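Local coordinates for protein exopolyphosphatase (Cytophaga hutchinsonii, PDB 3MDQ) that probably hydrolyses inorganic polyphosphate from the chain end to release orthophosphate, as an exopolyphosphatase of the Ppx/GppA family within the actin-like ATPase clan, at residues F145-K150 / W202-L207; Q164-R169 / N186-V191; V193-A198 / E281-L286. All coordinates share one frame; numbering follows the deposited sequence.

Contact 1 of 3, residues F145-K150 / W202-L207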
loop_
_atom_site.group_PDB
_atom_site.type_symbol
_atom_site.label_atom_id
_atom_site.label_comp_id
_atom_site.label_asym_id
_atom_site.label_seq_id
_atom_site.Cartn_x
_atom_site.Cartn_y
_atom_site.Cartn_z
ATOM N N PHE A 145 -4.093 -7.246 5.890
ATOM C CA PHE A 145 -5.277 -7.951 5.482
ATOM C C PHE A 145 -6.406 -7.589 6.418
ATOM O O PHE A 145 -6.202 -7.550 7.654
ATOM C CB PHE A 145 -5.066 -9.441 5.551
ATOM C CG PHE A 145 -4.062 -9.982 4.565
ATOM C CD1 PHE A 145 -4.429 -10.266 3.279
ATOM C CD2 PHE A 145 -2.764 -10.230 4.964
ATOM C CE1 PHE A 145 -3.505 -10.760 2.380
ATOM C CE2 PHE A 145 -1.857 -10.748 4.076
ATOM C CZ PHE A 145 -2.219 -11.024 2.799
ATOM N N ILE A 146 -7.577 -7.288 5.852
ATOM C CA ILE A 146 -8.748 -6.941 6.632
ATOM C C ILE A 146 -9.977 -7.685 6.095
ATOM O O ILE A 146 -10.197 -7.688 4.861
ATOM C CB ILE A 146 -9.062 -5.425 6.601
ATOM C CG1 ILE A 146 -7.828 -4.562 6.880
ATOM C CG2 ILE A 146 -10.217 -5.091 7.578
ATOM C CD1 ILE A 146 -7.140 -4.068 5.643
ATOM N N ILE A 147 -10.766 -8.314 6.977
ATOM C CA ILE A 147 -12.018 -8.921 6.590
ATOM C C ILE A 147 -13.142 -8.078 7.152
ATOM O O ILE A 147 -13.146 -7.826 8.330
ATOM C CB ILE A 147 -12.134 -10.369 7.037
ATOM C CG1 ILE A 147 -11.066 -11.238 6.377
ATOM C CG2 ILE A 147 -13.552 -10.931 6.767
ATOM C CD1 ILE A 147 -10.963 -12.665 6.888
ATOM N N GLY A 148 -14.036 -7.607 6.288
ATOM C CA GLY A 148 -15.133 -6.771 6.739
ATOM C C GLY A 148 -16.121 -6.458 5.658
ATOM O O GLY A 148 -16.164 -7.106 4.603
ATOM N N ASN A 149 -16.943 -5.438 5.917
ATOM C CA ASN A 149 -17.985 -4.996 4.970
ATOM C C ASN A 149 -18.180 -3.519 5.121
ATOM O O ASN A 149 -17.298 -2.859 5.610
ATOM C CB ASN A 149 -19.275 -5.806 5.183
ATOM C CG ASN A 149 -19.824 -5.666 6.597
ATOM O OD1 ASN A 149 -19.619 -4.668 7.271
ATOM N ND2 ASN A 149 -20.563 -6.678 7.036
ATOM N N LYS A 150 -19.315 -2.968 4.675
ATOM C CA LYS A 150 -19.479 -1.535 4.641
ATOM C C LYS A 150 -19.463 -0.890 6.008
ATOM O O LYS A 150 -19.175 0.315 6.118
ATOM C CB LYS A 150 -20.781 -1.122 3.920
ATOM C CG LYS A 150 -22.065 -1.417 4.662
ATOM C CD LYS A 150 -23.246 -0.805 3.880
ATOM C CE LYS A 150 -24.574 -1.004 4.597
ATOM N NZ LYS A 150 -25.693 -0.473 3.761
ATOM N N TRP A 202 -14.555 -16.462 8.851
ATOM C CA TRP A 202 -15.493 -15.448 8.340
ATOM C C TRP A 202 -15.999 -15.655 6.909
ATOM O O TRP A 202 -17.014 -14.999 6.520
ATOM C CB TRP A 202 -14.869 -14.060 8.489
ATOM C CG TRP A 202 -14.572 -13.710 9.899
ATOM C CD1 TRP A 202 -13.348 -13.685 10.512
ATOM C CD2 TRP A 202 -15.526 -13.402 10.911
ATOM N NE1 TRP A 202 -13.477 -13.353 11.839
ATOM C CE2 TRP A 202 -14.808 -13.173 12.107
ATOM C CE3 TRP A 202 -16.924 -13.282 10.923
ATOM C CZ2 TRP A 202 -15.438 -12.822 13.298
ATOM C CZ3 TRP A 202 -17.549 -12.929 12.109
ATOM C CH2 TRP A 202 -16.803 -12.703 13.282
ATOM N N ARG A 203 -15.323 -16.497 6.121
ATOM C CA ARG A 203 -15.761 -16.862 4.752
ATOM C C ARG A 203 -16.002 -15.661 3.826
ATOM O O ARG A 203 -17.075 -15.503 3.253
ATOM C CB ARG A 203 -17.031 -17.737 4.829
ATOM C CG ARG A 203 -16.864 -19.003 5.678
ATOM C CD ARG A 203 -18.055 -20.005 5.457
ATOM N N PRO A 204 -14.990 -14.793 3.658
ATOM C CA PRO A 204 -15.186 -13.736 2.697
ATOM C C PRO A 204 -15.438 -14.296 1.279
ATOM O O PRO A 204 -14.904 -15.333 0.896
ATOM C CB PRO A 204 -13.832 -12.982 2.704
ATOM C CG PRO A 204 -12.828 -13.977 3.242
ATOM C CD PRO A 204 -13.604 -14.887 4.157
ATOM N N THR A 205 -16.232 -13.560 0.503
ATOM C CA THR A 205 -16.631 -13.951 -0.825
ATOM C C THR A 205 -16.082 -13.021 -1.895
ATOM O O THR A 205 -16.310 -13.247 -3.103
ATOM C CB THR A 205 -18.189 -13.940 -0.948
ATOM O OG1 THR A 205 -18.688 -12.645 -0.594
ATOM C CG2 THR A 205 -18.793 -15.000 -0.045
ATOM N N GLN A 206 -15.345 -11.982 -1.489
ATOM C CA GLN A 206 -14.739 -11.066 -2.454
ATOM C C GLN A 206 -13.344 -10.653 -1.981
ATOM O O GLN A 206 -13.024 -10.677 -0.783
ATOM C CB GLN A 206 -15.561 -9.774 -2.616
ATOM C CG GLN A 206 -17.066 -9.945 -3.027
ATOM C CD GLN A 206 -17.301 -10.676 -4.383
ATOM O OE1 GLN A 206 -18.313 -11.376 -4.550
ATOM N NE2 GLN A 206 -16.372 -10.577 -5.279
ATOM N N LEU A 207 -12.507 -10.310 -2.957
ATOM C CA LEU A 207 -11.136 -9.856 -2.734
ATOM C C LEU A 207 -10.961 -8.447 -3.277
ATOM O O LEU A 207 -11.284 -8.141 -4.442
ATOM C CB LEU A 207 -10.094 -10.820 -3.383
ATOM C CG LEU A 207 -8.620 -10.499 -3.159
ATOM C CD1 LEU A 207 -8.222 -10.477 -1.666
ATOM C CD2 LEU A 207 -7.724 -11.507 -3.927
#

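Contact 2 of 3, residues Q164-R169 / N186-V191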
loop_
_atom_site.group_PDB
_atom_site.type_symbol
_atom_site.label_atom_id
_atom_site.label_comp_id
_atom_site.label_asym_id
_atom_site.label_seq_id
_atom_site.Cartn_x
_atom_site.Cartn_y
_atom_site.Cartn_z
ATOM N N GLN A 164 9.850 -5.253 -0.415
ATOM C CA GLN A 164 11.282 -4.965 -0.190
ATOM C C GLN A 164 11.887 -5.993 0.756
ATOM O O GLN A 164 13.021 -6.448 0.547
ATOM C CB GLN A 164 11.468 -3.534 0.356
ATOM C CG GLN A 164 12.934 -3.125 0.598
ATOM C CD GLN A 164 13.660 -2.891 -0.707
ATOM O OE1 GLN A 164 13.409 -1.885 -1.368
ATOM N NE2 GLN A 164 14.506 -3.836 -1.116
ATOM N N ARG A 165 11.143 -6.366 1.800
ATOM C CA ARG A 165 11.627 -7.409 2.706
ATOM C C ARG A 165 11.782 -8.731 1.995
ATOM O O ARG A 165 12.783 -9.402 2.195
ATOM C CB ARG A 165 10.681 -7.600 3.893
ATOM C CG ARG A 165 10.538 -6.395 4.790
ATOM C CD ARG A 165 9.640 -6.806 5.998
ATOM N NE ARG A 165 9.370 -5.696 6.886
ATOM C CZ ARG A 165 10.100 -5.394 7.965
ATOM N NH1 ARG A 165 11.185 -6.095 8.265
ATOM N NH2 ARG A 165 9.739 -4.381 8.728
ATOM N N LEU A 166 10.816 -9.105 1.165
ATOM C CA LEU A 166 10.841 -10.397 0.482
ATOM C C LEU A 166 12.039 -10.492 -0.443
ATOM O O LEU A 166 12.757 -11.506 -0.390
ATOM C CB LEU A 166 9.569 -10.639 -0.303
ATOM C CG LEU A 166 8.286 -10.762 0.532
ATOM C CD1 LEU A 166 7.100 -10.988 -0.386
ATOM C CD2 LEU A 166 8.390 -11.828 1.646
ATOM N N ILE A 167 12.311 -9.462 -1.262
ATOM C CA ILE A 167 13.397 -9.552 -2.228
ATOM C C ILE A 167 14.774 -9.411 -1.552
ATOM O O ILE A 167 15.794 -9.794 -2.135
ATOM C CB ILE A 167 13.276 -8.569 -3.405
ATOM C CG1 ILE A 167 13.378 -7.107 -2.967
ATOM C CG2 ILE A 167 11.959 -8.830 -4.179
ATOM C CD1 ILE A 167 13.257 -6.145 -4.070
ATOM N N ASP A 168 14.832 -8.858 -0.344
ATOM C CA ASP A 168 16.098 -8.753 0.375
ATOM C C ASP A 168 16.402 -9.973 1.191
ATOM O O ASP A 168 17.579 -10.302 1.383
ATOM C CB ASP A 168 16.087 -7.524 1.301
ATOM C CG ASP A 168 16.213 -6.228 0.547
ATOM O OD1 ASP A 168 16.401 -6.227 -0.690
ATOM O OD2 ASP A 168 16.163 -5.184 1.234
ATOM N N ARG A 169 15.376 -10.639 1.712
ATOM C CA ARG A 169 15.594 -11.790 2.568
ATOM C C ARG A 169 15.787 -13.061 1.785
ATOM O O ARG A 169 16.473 -13.981 2.283
ATOM C CB ARG A 169 14.466 -11.937 3.581
ATOM C CG ARG A 169 13.210 -12.428 3.070
ATOM C CD ARG A 169 12.030 -12.030 4.043
ATOM N NE ARG A 169 12.427 -12.087 5.458
ATOM C CZ ARG A 169 12.498 -13.197 6.177
ATOM N NH1 ARG A 169 12.196 -14.367 5.621
ATOM N NH2 ARG A 169 12.883 -13.146 7.458
ATOM N N ASN A 186 6.140 -21.657 -0.124
ATOM C CA ASN A 186 6.440 -22.305 1.151
ATOM C C ASN A 186 6.514 -21.290 2.271
ATOM O O ASN A 186 6.001 -21.500 3.369
ATOM C CB ASN A 186 7.753 -23.061 1.037
ATOM C CG ASN A 186 8.120 -23.778 2.331
ATOM O OD1 ASN A 186 7.442 -24.729 2.723
ATOM N ND2 ASN A 186 9.223 -23.367 2.954
ATOM N N TYR A 187 7.180 -20.184 2.025
ATOM C CA TYR A 187 7.249 -19.115 3.030
ATOM C C TYR A 187 5.870 -18.575 3.342
ATOM O O TYR A 187 5.510 -18.396 4.519
ATOM C CB TYR A 187 8.146 -17.996 2.582
ATOM C CG TYR A 187 8.263 -16.846 3.542
ATOM C CD1 TYR A 187 8.808 -17.018 4.794
ATOM C CD2 TYR A 187 7.849 -15.578 3.201
ATOM C CE1 TYR A 187 8.956 -15.965 5.680
ATOM C CE2 TYR A 187 8.001 -14.527 4.082
ATOM C CZ TYR A 187 8.541 -14.718 5.305
ATOM O OH TYR A 187 8.696 -13.680 6.194
ATOM N N PHE A 188 5.087 -18.305 2.311
ATOM C CA PHE A 188 3.718 -17.813 2.558
ATOM C C PHE A 188 2.853 -18.811 3.358
ATOM O O PHE A 188 2.093 -18.388 4.252
ATOM C CB PHE A 188 3.009 -17.417 1.255
ATOM C CG PHE A 188 3.681 -16.292 0.469
ATOM C CD1 PHE A 188 4.358 -15.244 1.111
ATOM C CD2 PHE A 188 3.592 -16.282 -0.914
ATOM C CE1 PHE A 188 4.946 -14.252 0.358
ATOM C CE2 PHE A 188 4.159 -15.264 -1.660
ATOM C CZ PHE A 188 4.835 -14.274 -1.030
ATOM N N ASP A 189 3.000 -20.101 3.078
ATOM C CA ASP A 189 2.346 -21.143 3.856
ATOM C C ASP A 189 2.662 -21.004 5.347
ATOM O O ASP A 189 1.794 -21.196 6.191
ATOM C CB ASP A 189 2.802 -22.532 3.437
ATOM C CG ASP A 189 2.192 -23.029 2.147
ATOM O OD1 ASP A 189 1.198 -22.457 1.645
ATOM O OD2 ASP A 189 2.717 -24.028 1.605
ATOM N N GLU A 190 3.914 -20.706 5.688
ATOM C CA GLU A 190 4.335 -20.592 7.080
ATOM C C GLU A 190 3.813 -19.304 7.737
ATOM O O GLU A 190 3.376 -19.327 8.894
ATOM C CB GLU A 190 5.870 -20.668 7.172
ATOM C CG GLU A 190 6.457 -22.033 6.797
ATOM C CD GLU A 190 5.909 -23.168 7.644
ATOM O OE1 GLU A 190 5.863 -22.996 8.867
ATOM O OE2 GLU A 190 5.445 -24.173 7.068
ATOM N N VAL A 191 3.857 -18.186 7.008
ATOM C CA VAL A 191 3.550 -16.847 7.555
ATOM C C VAL A 191 2.046 -16.629 7.739
ATOM O O VAL A 191 1.586 -16.053 8.751
ATOM C CB VAL A 191 4.098 -15.708 6.625
ATOM C CG1 VAL A 191 3.640 -14.320 7.115
ATOM C CG2 VAL A 191 5.603 -15.738 6.535
#

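Contact 3 of 3, residues V193-A198 / E281-L286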
loop_
_atom_site.group_PDB
_atom_site.type_symbol
_atom_site.label_atom_id
_atom_site.label_comp_id
_atom_site.label_asym_id
_atom_site.label_seq_id
_atom_site.Cartn_x
_atom_site.Cartn_y
_atom_site.Cartn_z
ATOM N N VAL A 193 -0.685 -18.436 8.281
ATOM C CA VAL A 193 -1.619 -19.267 9.019
ATOM C C VAL A 193 -2.759 -18.494 9.682
ATOM O O VAL A 193 -3.890 -18.900 9.574
ATOM C CB VAL A 193 -0.881 -20.203 10.040
ATOM C CG1 VAL A 193 -1.902 -20.979 10.879
ATOM C CG2 VAL A 193 -0.052 -21.220 9.254
ATOM N N PRO A 194 -2.474 -17.333 10.288
ATOM C CA PRO A 194 -3.577 -16.600 10.935
ATOM C C PRO A 194 -4.581 -16.096 9.889
ATOM O O PRO A 194 -5.761 -15.990 10.168
ATOM C CB PRO A 194 -2.862 -15.456 11.636
ATOM C CG PRO A 194 -1.473 -15.988 11.874
ATOM C CD PRO A 194 -1.157 -16.792 10.674
ATOM N N LEU A 195 -4.096 -15.804 8.680
ATOM C CA LEU A 195 -4.995 -15.410 7.608
ATOM C C LEU A 195 -5.876 -16.570 7.159
ATOM O O LEU A 195 -7.096 -16.414 6.991
ATOM C CB LEU A 195 -4.227 -14.811 6.436
ATOM C CG LEU A 195 -5.065 -14.517 5.204
ATOM C CD1 LEU A 195 -6.069 -13.358 5.449
ATOM C CD2 LEU A 195 -4.159 -14.143 4.041
ATOM N N GLU A 196 -5.291 -17.759 7.024
ATOM C CA GLU A 196 -6.063 -18.908 6.636
ATOM C C GLU A 196 -7.188 -19.167 7.647
ATOM O O GLU A 196 -8.337 -19.478 7.279
ATOM C CB GLU A 196 -5.191 -20.158 6.591
ATOM C CG GLU A 196 -4.255 -20.291 5.500
ATOM C CD GLU A 196 -3.643 -21.699 5.607
ATOM O OE1 GLU A 196 -2.672 -21.881 6.359
ATOM O OE2 GLU A 196 -4.236 -22.646 5.045
ATOM N N LYS A 197 -6.846 -19.066 8.926
ATOM C CA LYS A 197 -7.808 -19.303 9.993
ATOM C C LYS A 197 -8.944 -18.299 9.925
ATOM O O LYS A 197 -10.105 -18.667 10.044
ATOM C CB LYS A 197 -7.101 -19.296 11.351
ATOM C CG LYS A 197 -6.266 -20.543 11.563
ATOM C CD LYS A 197 -5.605 -20.524 12.935
ATOM C CE LYS A 197 -4.773 -21.775 13.175
ATOM N NZ LYS A 197 -3.793 -21.520 14.266
ATOM N N ALA A 198 -8.598 -17.017 9.737
ATOM C CA ALA A 198 -9.623 -15.976 9.621
ATOM C C ALA A 198 -10.540 -16.145 8.423
ATOM O O ALA A 198 -11.740 -15.885 8.505
ATOM C CB ALA A 198 -8.974 -14.595 9.625
ATOM N N GLU A 281 -1.568 -14.297 -5.899
ATOM C CA GLU A 281 -1.987 -15.607 -6.372
ATOM C C GLU A 281 -2.223 -16.515 -5.158
ATOM O O GLU A 281 -3.267 -17.170 -5.070
ATOM C CB GLU A 281 -0.967 -16.189 -7.355
ATOM C CG GLU A 281 -1.242 -17.612 -7.795
ATOM C CD GLU A 281 -2.343 -17.759 -8.794
ATOM O OE1 GLU A 281 -2.967 -16.767 -9.188
ATOM O OE2 GLU A 281 -2.586 -18.916 -9.199
ATOM N N HIS A 282 -1.281 -16.515 -4.210
ATOM C CA HIS A 282 -1.398 -17.351 -3.026
ATOM C C HIS A 282 -2.702 -17.080 -2.304
ATOM O O HIS A 282 -3.429 -18.007 -1.926
ATOM C CB HIS A 282 -0.220 -17.074 -2.104
ATOM C CG HIS A 282 -0.083 -18.061 -0.999
ATOM N ND1 HIS A 282 0.753 -19.144 -1.093
ATOM C CD2 HIS A 282 -0.659 -18.124 0.221
ATOM C CE1 HIS A 282 0.656 -19.864 0.015
ATOM N NE2 HIS A 282 -0.204 -19.281 0.823
ATOM N N VAL A 283 -3.012 -15.799 -2.116
ATOM C CA VAL A 283 -4.257 -15.400 -1.420
ATOM C C VAL A 283 -5.513 -15.769 -2.219
ATOM O O VAL A 283 -6.496 -16.259 -1.668
ATOM C CB VAL A 283 -4.222 -13.895 -1.055
ATOM C CG1 VAL A 283 -5.583 -13.448 -0.428
ATOM C CG2 VAL A 283 -3.064 -13.624 -0.094
ATOM N N LEU A 284 -5.461 -15.589 -3.530
ATOM C CA LEU A 284 -6.562 -15.998 -4.411
ATOM C C LEU A 284 -6.943 -17.439 -4.284
ATOM O O LEU A 284 -8.148 -17.776 -4.349
ATOM C CB LEU A 284 -6.219 -15.766 -5.884
ATOM C CG LEU A 284 -6.575 -14.424 -6.417
ATOM C CD1 LEU A 284 -6.032 -14.356 -7.848
ATOM C CD2 LEU A 284 -8.129 -14.208 -6.401
ATOM N N LYS A 285 -5.963 -18.320 -4.070
ATOM C CA LYS A 285 -6.236 -19.730 -3.888
ATOM C C LYS A 285 -6.952 -20.001 -2.567
ATOM O O LYS A 285 -7.650 -21.003 -2.455
ATOM C CB LYS A 285 -4.938 -20.541 -3.990
ATOM C CG LYS A 285 -4.359 -20.538 -5.406
ATOM N N LEU A 286 -6.823 -19.100 -1.593
ATOM C CA LEU A 286 -7.531 -19.205 -0.283
ATOM C C LEU A 286 -8.952 -18.655 -0.260
ATOM O O LEU A 286 -9.762 -19.071 0.572
ATOM C CB LEU A 286 -6.728 -18.472 0.818
ATOM C CG LEU A 286 -5.287 -18.894 1.062
ATOM C CD1 LEU A 286 -4.612 -18.046 2.116
ATOM C CD2 LEU A 286 -5.219 -20.404 1.410
#

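Contact 1 of 3, residues F145-K150 / W202-L207
Beside the apolar meeting of Ile147 with Trp202 and Pro204, a polar atom held by two groups is Asn149 OD1, which accepts a hydrogen bond from the backbone N of Asn151 and a weak one from that of Glu152. These bonds tie down the turn that follows the strand, while the contact itself rests on carbon atoms: no polar atom of 145-150 bonds to 202-207. Ile147 supplies both touches from its two branches. Its methyl CG2, anti to the backbone N, comes to 3.8 Å from Trp202 CB, so the tryptophan is met at the root of its side chain; relative to the indole plane the methyl lies obliquely. The other branch runs on almost fully extended (chi2 172°), and this carries Ile147 CD1 to 4.3 Å from Pro204 CG, a looser touch on the pyrrolidine ring. One isoleucine thus spans the bend between the last residue of helix 193-202 and the loop residue Pro204. Arg203, between them, is the first residue beyond the helix to leave helical angles; its phi is positive (55°), consistent with the turn that lets Trp202 and Pro204 both point toward Ile147. The CA atoms of Ile147 and Pro204 are 7.0 Å apart, the nearest pair of the two segments, and the summed buried surface of 143 Å² is correspondingly modest. Ile147 and Pro204 are buried, whereas Trp202 is exposed and also reaches Leu154. Strand 143-148 is bonded between strands 133-138 and 153-159, and 133-138 separates it from strand 206-210. Ile147 also touches Leu134 and Trp155 on those flanking strands and Ala198 on helix 193-202, which lies over this face of the mixed sheet before the chain enters strand 206-210.

Contact 2 of 3, residues Q164-R169 / N186-V191
Leu166 makes the apolar part of this contact by dividing its two methyls between neighbouring aromatic residues. CD2 lies 3.7 Å from Tyr187 CE2, oblique to that ring, while CD1 approaches the rim of Phe188 in the ring plane, 4.0 Å from Phe188 CE1 and equally far from CZ. The leucine's CG is anti to its carbonyl carbon (chi1 -65°), which brings the fork toward the second helix although its CB does not point there. The axes of segments 164-169 and 186-191 are 13.5 Å apart at closest and their directions differ by 125°; at that separation the backbones stay apart and the contact is made by side-chain ends. The two helices and the strand-free link between them lie within the Ppx/GppA family region, set against helix 267-286, where Phe188 packs edge-to-face on His282. Tyr187 likewise has an edge-to-face partner, Phe170, directly after the first helix. Replacing Tyr187 with an alanine would probably leave Leu166 CD2 and Phe170 without their aromatic partner and remove the hydroxyl from over the Arg169 guanidinium. On the polar side, the bend of Arg169 at chi3 goes with a guanidinium that has Tyr187 OH over one face, toward its rim, the planes 19° apart. Arg169 NH1, oblique to the ring, is 3.6 Å from Tyr187 OH, and no hydrogen bond forms between them.

Contact 3 of 3, residues V193-A198 / E281-L286
Leu195 and Leu286 face each other across the two helices, and their different rotamers decide how they meet. The CB of Leu195 already points toward the second helix, and CG opposite the backbone N (chi1 173°) with chi2 at 68° sets its CD2 methyl against two residues there. CD2 lies 4.3 Å from Val283 CG2 and 4.4 Å from Leu286 CD1, serving residues that sit three positions apart, and so about one helical turn, on the facing surface. Leu286 takes the other common choice, with CG opposite the carbonyl carbon. Its CD1 is then shared between Leu195 CD2 and Glu196 CG, the latter at 4.1 Å. This second touch uses only the aliphatic part of the glutamate, which crosses the leucine at about a right angle. Beyond CG the glutamate chain is extended, and its carboxylate makes no contact with the second helix: Glu196 OE1 is 6.6 Å from His282 NE2. Any influence between those groups would probably be weak, and His282 is engaged by His185, to which its ND1 is hydrogen-bonded. These separations indicate loose van der Waals packing, in keeping with 148 Å² of summed buried surface and 11.2 Å between the segment axes. Leu195 and Val283 are buried, and both also touch Leu134 and Phe145 of the sheet, whereas Glu196 and Leu286 are partly exposed. Segments 193-198 and 281-286 run in roughly the same direction, 29° apart. Helices 193-202 and 267-286 thus lie side by side over one face of the mixed beta-sheet, the layered alpha/beta packing characteristic of the actin-like ATPase fold to which this family belongs.

Contacts 1 and 3 belong to one helix-on-sheet layer: helix 193-202 ends in contact 1 and packs through its first turns in contact 3, and Phe145 CE1 meets both Leu195 CD2 and Val283 CG2 at 3.8 Å. Contact 2 stands apart, its centre 23 Å from that of contact 1, in the helices that precede helix 193-202 in the chain; it meets contact 3 where Phe188 CB lies 3.6 Å from His282 CE1. Contact 1, with two of its three touching residues buried, packs a strand isoleucine on a proline and on the CB of an exposed tryptophan. Contact 3 grades from buried aliphatic to the partly exposed aliphatic stem of a glutamate, contact 2 from leucine and aromatic rings to an exposed arginine.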